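PDB 3IC8: uncharacterized GST-like proteinprotein from Pseudomonas syringae pv. tomato, which is of unknown function but belongs to the glutathione S-transferase-like proteins, pairing a thioredoxin-like N-terminal domain with a helical C-terminal one. Local coordinates for residues A[61-66]-A[297-302]; A[2-7]-A[56-61]; A[260-265]-A[303-308]. All blocks are in the same frame, centred on the assembly; numbering follows the deposited sequence.

Interaction 1 (A[61-66]-A[297-302]); sequences DIYCDT and HVHFPR
The imidazole of His299 lies along the phenol ring of Tyr63 in a face-to-face stack, centroids 4.1 Å apart and planes inclined by 17°. His299 CD2 sits over the centre of the phenol ring, while Tyr63 CE1 stands above the imidazole toward its rim. At the imidazole edge, NE2 of His299 donates to OD1 of Asp61 over 2.8 Å; the oxygen lies in the ring plane but is approached on its anti side, 25° out of the carboxylate plane, with a bent N-H...O angle of 145°. ND1 is bonded to Glu283, so both ring nitrogens are engaged and the rotation of the imidazole is fixed; OD2 of Asp61 is itself held by Ala241 N. On the other face of the sheet, Cys64 SG meets Phe300 obliquely, 3.8 Å from CE1, and packs against CG1 of Val298. Between these layers run three backbone bonds: Ile62 N to His297 O (2.9 Å), His299 N to Ile62 O (2.9 Å) and, longer, Cys64 N to His299 O (3.3 Å). Pairs Asp61-His297, Ile62-Val298 and Tyr63-His299 define parallel pairing, by which strand 296-300 adds alongside strand 61-63 and widens the sheet of the thioredoxin-like domain.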
loop_
_atom_site.group_PDB
_atom_site.type_symbol
_atom_site.label_atom_id
_atom_site.label_comp_id
_atom_site.label_asym_id
_atom_site.label_seq_id
_atom_site.Cartn_x
_atom_site.Cartn_y
_atom_site.Cartn_z
ATOM N N ASP A 61 -0.818 37.277 12.997
ATOM C CA ASP A 61 -1.624 36.514 13.922
ATOM C C ASP A 61 -0.914 35.231 14.282
ATOM O O ASP A 61 -0.509 34.480 13.436
ATOM C CB ASP A 61 -2.988 36.194 13.336
ATOM C CG ASP A 61 -3.872 37.391 13.236
ATOM O OD1 ASP A 61 -4.401 37.831 14.241
ATOM O OD2 ASP A 61 -4.055 37.880 12.137
ATOM N N ILE A 62 -0.760 35.013 15.569
ATOM C CA ILE A 62 -0.055 33.887 16.083
ATOM C C ILE A 62 -1.013 33.025 16.851
ATOM O O ILE A 62 -1.711 33.501 17.693
ATOM C CB ILE A 62 1.094 34.354 16.956
ATOM C CG1 ILE A 62 2.237 34.798 16.071
ATOM C CG2 ILE A 62 1.622 33.253 17.777
ATOM C CD1 ILE A 62 2.284 36.213 15.832
ATOM N N TYR A 63 -1.047 31.744 16.536
ATOM C CA TYR A 63 -1.964 30.826 17.172
ATOM C C TYR A 63 -1.238 29.782 17.981
ATOM O O TYR A 63 -0.421 29.077 17.480
ATOM C CB TYR A 63 -2.829 30.157 16.124
ATOM C CG TYR A 63 -3.681 31.103 15.352
ATOM C CD1 TYR A 63 -4.990 31.282 15.666
ATOM C CD2 TYR A 63 -3.170 31.828 14.319
ATOM C CE1 TYR A 63 -5.747 32.124 14.983
ATOM C CE2 TYR A 63 -3.921 32.664 13.645
ATOM C CZ TYR A 63 -5.214 32.815 13.974
ATOM O OH TYR A 63 -5.990 33.674 13.278
ATOM N N CYS A 64 -1.586 29.708 19.250
ATOM C CA CYS A 64 -0.933 28.886 20.238
ATOM C C CYS A 64 -1.820 27.757 20.625
ATOM O O CYS A 64 -2.968 27.941 20.838
ATOM C CB CYS A 64 -0.672 29.696 21.493
ATOM S SG CYS A 64 0.399 31.058 21.319
ATOM N N ASP A 65 -1.271 26.569 20.681
ATOM C CA ASP A 65 -2.009 25.414 21.112
ATOM C C ASP A 65 -2.606 24.730 19.925
ATOM O O ASP A 65 -3.306 25.335 19.159
ATOM C CB ASP A 65 -3.091 25.788 22.102
ATOM C CG ASP A 65 -3.607 24.602 22.857
ATOM O OD1 ASP A 65 -2.971 24.174 23.808
ATOM O OD2 ASP A 65 -4.643 24.071 22.502
ATOM N N THR A 66 -2.321 23.457 19.776
ATOM C CA THR A 66 -2.796 22.737 18.620
ATOM C C THR A 66 -4.288 22.642 18.560
ATOM O O THR A 66 -4.848 22.553 17.518
ATOM C CB THR A 66 -2.149 21.373 18.436
ATOM O OG1 THR A 66 -2.605 20.474 19.436
ATOM C CG2 THR A 66 -0.707 21.514 18.532
ATOM N N HIS A 297 -1.050 40.054 17.038
ATOM C CA HIS A 297 -2.170 39.524 17.777
ATOM C C HIS A 297 -1.873 38.077 18.090
ATOM O O HIS A 297 -1.533 37.334 17.211
ATOM C CB HIS A 297 -3.427 39.558 16.935
ATOM C CG HIS A 297 -4.162 40.851 16.973
ATOM N ND1 HIS A 297 -3.640 41.996 17.510
ATOM C CD2 HIS A 297 -5.388 41.175 16.524
ATOM C CE1 HIS A 297 -4.514 42.970 17.396
ATOM N NE2 HIS A 297 -5.585 42.494 16.806
ATOM N N VAL A 298 -2.021 37.690 19.347
ATOM C CA VAL A 298 -1.779 36.337 19.790
ATOM C C VAL A 298 -3.045 35.680 20.311
ATOM O O VAL A 298 -3.732 36.225 21.121
ATOM C CB VAL A 298 -0.708 36.319 20.843
ATOM C CG1 VAL A 298 -0.304 34.935 21.179
ATOM C CG2 VAL A 298 0.449 37.053 20.375
ATOM N N HIS A 299 -3.345 34.499 19.815
ATOM C CA HIS A 299 -4.596 33.851 20.121
ATOM C C HIS A 299 -4.454 32.624 20.988
ATOM O O HIS A 299 -3.640 31.785 20.739
ATOM C CB HIS A 299 -5.324 33.472 18.853
ATOM C CG HIS A 299 -5.300 34.511 17.798
ATOM N ND1 HIS A 299 -6.438 34.973 17.196
ATOM C CD2 HIS A 299 -4.276 35.131 17.186
ATOM C CE1 HIS A 299 -6.120 35.856 16.283
ATOM N NE2 HIS A 299 -4.814 35.971 16.257
ATOM N N PHE A 300 -5.276 32.560 22.020
ATOM C CA PHE A 300 -5.273 31.487 22.980
ATOM C C PHE A 300 -6.657 30.974 23.160
ATOM O O PHE A 300 -7.581 31.706 23.098
ATOM C CB PHE A 300 -4.840 31.976 24.333
ATOM C CG PHE A 300 -3.472 32.476 24.389
ATOM C CD1 PHE A 300 -2.433 31.629 24.508
ATOM C CD2 PHE A 300 -3.227 33.810 24.368
ATOM C CE1 PHE A 300 -1.192 32.103 24.575
ATOM C CE2 PHE A 300 -1.985 34.268 24.436
ATOM C CZ PHE A 300 -0.973 33.421 24.552
ATOM N N PRO A 301 -6.785 29.700 23.422
ATOM C CA PRO A 301 -8.057 29.107 23.786
ATOM C C PRO A 301 -8.438 29.396 25.218
ATOM O O PRO A 301 -7.591 29.667 26.010
ATOM C CB PRO A 301 -7.776 27.633 23.620
ATOM C CG PRO A 301 -6.381 27.501 23.753
ATOM C CD PRO A 301 -5.743 28.694 23.285
ATOM N N ARG A 302 -9.704 29.316 25.553
ATOM C CA ARG A 302 -10.060 29.389 26.942
ATOM C C ARG A 302 -9.483 28.216 27.706
ATOM O O ARG A 302 -8.992 28.379 28.791
ATOM C CB ARG A 302 -11.560 29.456 27.138
ATOM C CG ARG A 302 -12.244 30.618 26.530
ATOM C CD ARG A 302 -13.522 30.861 27.237
ATOM N NE ARG A 302 -13.845 32.271 27.382
ATOM C CZ ARG A 302 -13.332 33.082 28.288
ATOM N NH1 ARG A 302 -12.449 32.665 29.147
ATOM N NH2 ARG A 302 -13.703 34.330 28.324
#

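Interaction 2 (A[2-7]-A[56-61]); sequences SELILH and LQIGAD
Gln57 reaches across to His7 and Ile5 with an extended side chain: CG is anti to the backbone N (chi1 171°) and the chain stays stretched beyond it, which carries the amide past Ile5 to the imidazole. There OE1 of Gln57 accepts from NE2 of His7 at 2.8 Å. The oxygen lies in the ring plane, whereas the donor is tilted 25° from the carbonyl plane of the amide. The other end of the same amide donates from NE2 to O of Gly59 at 3.0 Å and also bonds O of Ala231, so three bonds hold the group and set which end is oxygen.

Ile5 runs alongside this chain, pointing the same way. Its CG1 is anti to the carbonyl carbon and CD1 continues outward (chi2 174°), bringing CD1 to 3.7 Å from CD of Gln57. On the other face, Leu4 and Ile58 lie side by side, their CD1 atoms 3.8 Å apart.

The backbones form an antiparallel hydrogen-bonded pair at Ile5 and Gln57, with Ile5 N to Gln57 O at 2.7 Å and Gln57 N to Ile5 O at 2.8 Å; Leu6 and Leu56 follow as a non-hydrogen-bonded pair. Toward the N terminus of 2-7 the backbones diverge, and a water bridges them there, accepting from the N atoms of Ser2 and Gly59 and donating to Glu3 O. Gly59 lies in the type II' turn from Ile58 to Asp61.

Strand 4-8 is flanked by strand 28-33 across from strand 55-58; Arg30 bonds the backbone of Leu4 and Leu6 and forms a salt bridge with Glu3. Helix 66-76 packs on Leu4, Leu6, Leu56 and Ile58, while helix 41-47 places Leu46 against His7 and Gln57.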
loop_
_atom_site.group_PDB
_atom_site.type_symbol
_atom_site.label_atom_id
_atom_site.label_comp_id
_atom_site.label_asym_id
_atom_site.label_seq_id
_atom_site.Cartn_x
_atom_site.Cartn_y
_atom_site.Cartn_z
ATOM N N SER A 2 -0.004 35.973 4.597
ATOM C CA SER A 2 -1.090 35.216 3.992
ATOM C C SER A 2 -0.874 33.702 4.018
ATOM O O SER A 2 -1.807 32.936 4.015
ATOM C CB SER A 2 -1.308 35.691 2.562
ATOM O OG SER A 2 -2.305 34.933 1.916
ATOM N N GLU A 3 0.376 33.287 4.006
ATOM C CA GLU A 3 0.727 31.881 4.042
ATOM C C GLU A 3 0.507 31.282 5.398
ATOM O O GLU A 3 0.613 31.959 6.374
ATOM C CB GLU A 3 2.184 31.696 3.669
ATOM C CG GLU A 3 2.496 31.834 2.227
ATOM C CD GLU A 3 3.903 32.247 2.002
ATOM O OE1 GLU A 3 4.363 33.176 2.670
ATOM O OE2 GLU A 3 4.565 31.641 1.162
ATOM N N LEU A 4 0.230 30.000 5.454
ATOM C CA LEU A 4 0.226 29.315 6.716
ATOM C C LEU A 4 1.647 29.064 7.095
ATOM O O LEU A 4 2.402 28.588 6.308
ATOM C CB LEU A 4 -0.454 27.982 6.587
ATOM C CG LEU A 4 -1.930 27.837 6.834
ATOM C CD1 LEU A 4 -2.675 29.065 6.515
ATOM C CD2 LEU A 4 -2.423 26.708 6.036
ATOM N N ILE A 5 2.012 29.403 8.312
ATOM C CA ILE A 5 3.352 29.152 8.761
ATOM C C ILE A 5 3.370 28.283 9.989
ATOM O O ILE A 5 2.751 28.576 10.955
ATOM C CB ILE A 5 4.075 30.460 9.048
ATOM C CG1 ILE A 5 4.161 31.299 7.787
ATOM C CG2 ILE A 5 5.415 30.196 9.529
ATOM C CD1 ILE A 5 4.728 32.642 7.995
ATOM N N LEU A 6 4.089 27.191 9.938
ATOM C CA LEU A 6 4.241 26.377 11.110
ATOM C C LEU A 6 5.647 26.481 11.689
ATOM O O LEU A 6 6.620 26.281 11.019
ATOM C CB LEU A 6 3.897 24.936 10.800
ATOM C CG LEU A 6 3.761 24.005 11.983
ATOM C CD1 LEU A 6 2.495 24.314 12.695
ATOM C CD2 LEU A 6 3.786 22.601 11.551
ATOM N N HIS A 7 5.720 26.816 12.958
ATOM C CA HIS A 7 6.958 26.855 13.686
ATOM C C HIS A 7 7.032 25.577 14.497
ATOM O O HIS A 7 6.233 25.353 15.365
ATOM C CB HIS A 7 6.941 28.027 14.644
ATOM C CG HIS A 7 6.910 29.359 13.979
ATOM N ND1 HIS A 7 8.024 30.139 13.849
ATOM C CD2 HIS A 7 5.900 30.057 13.425
ATOM C CE1 HIS A 7 7.710 31.254 13.233
ATOM N NE2 HIS A 7 6.428 31.227 12.962
ATOM N N LEU A 56 1.227 28.169 15.084
ATOM C CA LEU A 56 0.755 28.562 13.774
ATOM C C LEU A 56 0.776 30.067 13.525
ATOM O O LEU A 56 0.194 30.827 14.242
ATOM C CB LEU A 56 -0.642 28.035 13.574
ATOM C CG LEU A 56 -1.199 27.731 12.198
ATOM C CD1 LEU A 56 -2.545 28.290 12.055
ATOM C CD2 LEU A 56 -0.337 28.195 11.113
ATOM N N GLN A 57 1.473 30.481 12.483
ATOM C CA GLN A 57 1.511 31.876 12.125
ATOM C C GLN A 57 0.850 32.137 10.801
ATOM O O GLN A 57 1.163 31.515 9.823
ATOM C CB GLN A 57 2.943 32.380 12.070
ATOM C CG GLN A 57 3.084 33.743 11.499
ATOM C CD GLN A 57 4.508 34.202 11.384
ATOM O OE1 GLN A 57 5.419 33.426 11.459
ATOM N NE2 GLN A 57 4.694 35.473 11.213
ATOM N N ILE A 58 -0.069 33.081 10.801
ATOM C CA ILE A 58 -0.573 33.678 9.600
ATOM C C ILE A 58 -0.454 35.184 9.708
ATOM O O ILE A 58 -1.195 35.813 10.410
ATOM C CB ILE A 58 -2.002 33.284 9.418
ATOM C CG1 ILE A 58 -2.078 31.783 9.321
ATOM C CG2 ILE A 58 -2.536 33.855 8.194
ATOM C CD1 ILE A 58 -3.365 31.246 9.603
ATOM N N GLY A 59 0.510 35.750 9.004
ATOM C CA GLY A 59 0.794 37.159 9.107
ATOM C C GLY A 59 1.234 37.616 10.469
ATOM O O GLY A 59 2.205 37.179 10.995
ATOM N N ALA A 60 0.468 38.523 11.025
ATOM C CA ALA A 60 0.699 39.043 12.341
ATOM C C ALA A 60 -0.252 38.418 13.337
ATOM O O ALA A 60 -0.467 38.955 14.375
ATOM C CB ALA A 60 0.584 40.529 12.351
ATOM N N ASP A 61 -0.818 37.277 12.997
ATOM C CA ASP A 61 -1.624 36.514 13.922
ATOM C C ASP A 61 -0.914 35.231 14.282
ATOM O O ASP A 61 -0.509 34.480 13.436
ATOM C CB ASP A 61 -2.988 36.194 13.336
ATOM C CG ASP A 61 -3.872 37.391 13.236
ATOM O OD1 ASP A 61 -4.401 37.831 14.241
ATOM O OD2 ASP A 61 -4.055 37.880 12.137
HETATM O O HOH W 1 1.633 34.460 6.779
#

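Interaction 3 (A[260-265]-A[303-308]); sequences VAIAAV and LGFRVE
Strands 260-264 and 305-308 run antiparallel, with axes 4.6 Å apart at closest approach and directions 157° apart; Ala261-Glu308 and Ala263-Arg306 are the hydrogen-bonded pairs, and Ile262-Val307 and Ala264-Phe305 the non-hydrogen-bonded ones. A further bond, Val265 N to Gly304 O at 2.9 Å, extends the pairing beyond the strand end. On the face carrying Ile262 and Val307, contacts are apolar. CG1 of Val260 meets CG1 of Val307 at 3.6 Å, both branches anti to their own backbone N. Ile262 crosses Phe305 at about a right angle, CG2 lying 4.1 Å from CD1 of the ring. Further along, the Phe305 ring runs past Ala264, with CE1 3.9 Å from its CB. The face of Ala261 and Ala263 differs: Arg306 bends at chi3 (-50°), bringing NH1 within 4.1 Å of Ala263 CB and to a long salt bridge of 3.7 Å with Glu308 OE2. The main partner of Glu308 is Arg310, whose NH1 forms a salt bridge with OE1. The chemistry is therefore divided: one face is hydrophobic and continues onto Leu284 and Phe300, while on the alanine face Arg306 and Glu308 pair weakly along their own strand, and the cross-strand hold there rests on the backbone bonds.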
loop_
_atom_site.group_PDB
_atom_site.type_symbol
_atom_site.label_atom_id
_atom_site.label_comp_id
_atom_site.label_asym_id
_atom_site.label_seq_id
_atom_site.Cartn_x
_atom_site.Cartn_y
_atom_site.Cartn_z
ATOM N N VAL A 260 -3.609 42.713 30.373
ATOM C CA VAL A 260 -3.688 41.347 30.784
ATOM C C VAL A 260 -2.448 40.542 30.598
ATOM O O VAL A 260 -1.599 40.876 29.825
ATOM C CB VAL A 260 -4.660 40.654 29.935
ATOM C CG1 VAL A 260 -4.355 39.221 29.967
ATOM C CG2 VAL A 260 -6.050 40.960 30.360
ATOM N N ALA A 261 -2.382 39.433 31.297
ATOM C CA ALA A 261 -1.380 38.434 31.039
ATOM C C ALA A 261 -2.107 37.134 30.862
ATOM O O ALA A 261 -3.122 36.911 31.448
ATOM C CB ALA A 261 -0.437 38.338 32.151
ATOM N N ILE A 262 -1.594 36.288 30.006
ATOM C CA ILE A 262 -2.171 34.990 29.812
ATOM C C ILE A 262 -1.092 33.972 29.957
ATOM O O ILE A 262 -0.037 34.114 29.406
ATOM C CB ILE A 262 -2.837 34.874 28.441
ATOM C CG1 ILE A 262 -4.010 35.804 28.370
ATOM C CG2 ILE A 262 -3.366 33.513 28.198
ATOM C CD1 ILE A 262 -4.842 35.563 27.240
ATOM N N ALA A 263 -1.369 32.937 30.717
ATOM C CA ALA A 263 -0.429 31.850 30.848
ATOM C C ALA A 263 -1.103 30.514 30.730
ATOM O O ALA A 263 -2.255 30.373 31.028
ATOM C CB ALA A 263 0.300 31.940 32.140
ATOM N N ALA A 264 -0.353 29.528 30.289
ATOM C CA ALA A 264 -0.832 28.179 30.289
ATOM C C ALA A 264 -0.922 27.789 31.719
ATOM O O ALA A 264 -0.113 28.181 32.511
ATOM C CB ALA A 264 0.108 27.308 29.589
ATOM N N VAL A 265 -1.936 27.023 32.046
ATOM C CA VAL A 265 -2.171 26.587 33.396
ATOM C C VAL A 265 -1.065 25.700 33.913
ATOM O O VAL A 265 -0.700 25.758 35.067
ATOM C CB VAL A 265 -3.444 25.837 33.466
ATOM C CG1 VAL A 265 -3.300 24.739 34.409
ATOM C CG2 VAL A 265 -4.539 26.750 33.857
ATOM N N LEU A 303 -9.547 27.033 27.132
ATOM C CA LEU A 303 -9.113 25.847 27.820
ATOM C C LEU A 303 -7.628 25.769 28.008
ATOM O O LEU A 303 -6.880 25.896 27.098
ATOM C CB LEU A 303 -9.587 24.611 27.095
ATOM C CG LEU A 303 -11.051 24.529 26.734
ATOM C CD1 LEU A 303 -11.366 23.183 26.263
ATOM C CD2 LEU A 303 -11.907 24.890 27.885
ATOM N N GLY A 304 -7.236 25.543 29.239
ATOM C CA GLY A 304 -5.858 25.385 29.584
ATOM C C GLY A 304 -5.075 26.646 29.784
ATOM O O GLY A 304 -3.896 26.601 29.952
ATOM N N PHE A 305 -5.735 27.775 29.766
ATOM C CA PHE A 305 -5.042 29.012 29.909
ATOM C C PHE A 305 -5.731 29.881 30.906
ATOM O O PHE A 305 -6.899 29.821 31.076
ATOM C CB PHE A 305 -4.932 29.714 28.573
ATOM C CG PHE A 305 -3.964 29.087 27.645
ATOM C CD1 PHE A 305 -2.703 29.563 27.527
ATOM C CD2 PHE A 305 -4.319 28.009 26.902
ATOM C CE1 PHE A 305 -1.836 28.984 26.694
ATOM C CE2 PHE A 305 -3.458 27.442 26.079
ATOM C CZ PHE A 305 -2.214 27.926 25.970
ATOM N N ARG A 306 -4.971 30.704 31.572
ATOM C CA ARG A 306 -5.513 31.508 32.624
ATOM C C ARG A 306 -5.316 32.948 32.299
ATOM O O ARG A 306 -4.332 33.314 31.733
ATOM C CB ARG A 306 -4.818 31.179 33.926
ATOM C CG ARG A 306 -5.141 32.112 35.033
ATOM C CD ARG A 306 -4.038 32.160 36.017
ATOM N NE ARG A 306 -3.650 30.824 36.413
ATOM C CZ ARG A 306 -2.429 30.327 36.296
ATOM N NH1 ARG A 306 -1.459 31.061 35.789
ATOM N NH2 ARG A 306 -2.179 29.091 36.690
ATOM N N VAL A 307 -6.270 33.770 32.672
ATOM C CA VAL A 307 -6.153 35.188 32.455
ATOM C C VAL A 307 -6.049 35.943 33.762
ATOM O O VAL A 307 -6.860 35.798 34.650
ATOM C CB VAL A 307 -7.317 35.709 31.646
ATOM C CG1 VAL A 307 -7.054 37.085 31.179
ATOM C CG2 VAL A 307 -7.521 34.848 30.490
ATOM N N GLU A 308 -4.999 36.737 33.860
ATOM C CA GLU A 308 -4.712 37.529 35.026
ATOM C C GLU A 308 -4.808 38.958 34.621
ATOM O O GLU A 308 -4.299 39.326 33.598
ATOM C CB GLU A 308 -3.275 37.301 35.434
ATOM C CG GLU A 308 -3.057 36.357 36.566
ATOM C CD GLU A 308 -1.623 35.911 36.655
ATOM O OE1 GLU A 308 -0.758 36.789 36.772
ATOM O OE2 GLU A 308 -1.358 34.692 36.595
#

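In the fold
From the N terminus, interaction 2 closes first, joining strand 4-8 to strand 55-58 after a 48-residue excursion through two helices and strand 28-33. The turn that follows leads directly into 61-66, where interaction 1 opens; Asp61 belongs to both. Interaction 1 then spans 230 residues, including the helical C-terminal domain, before 297-302 returns beside strand 61-63. Interaction 3 opens inside that span at 260-265 and closes after it at 303-308, so the two cross, while interaction 2 stands in series with both. All three lie in one mixed sheet. Phe300 packs on Ile262 and Phe305, joining interactions 1 and 3, whereas interactions 2 and 3 remain about 11 Å apart at their nearest atoms.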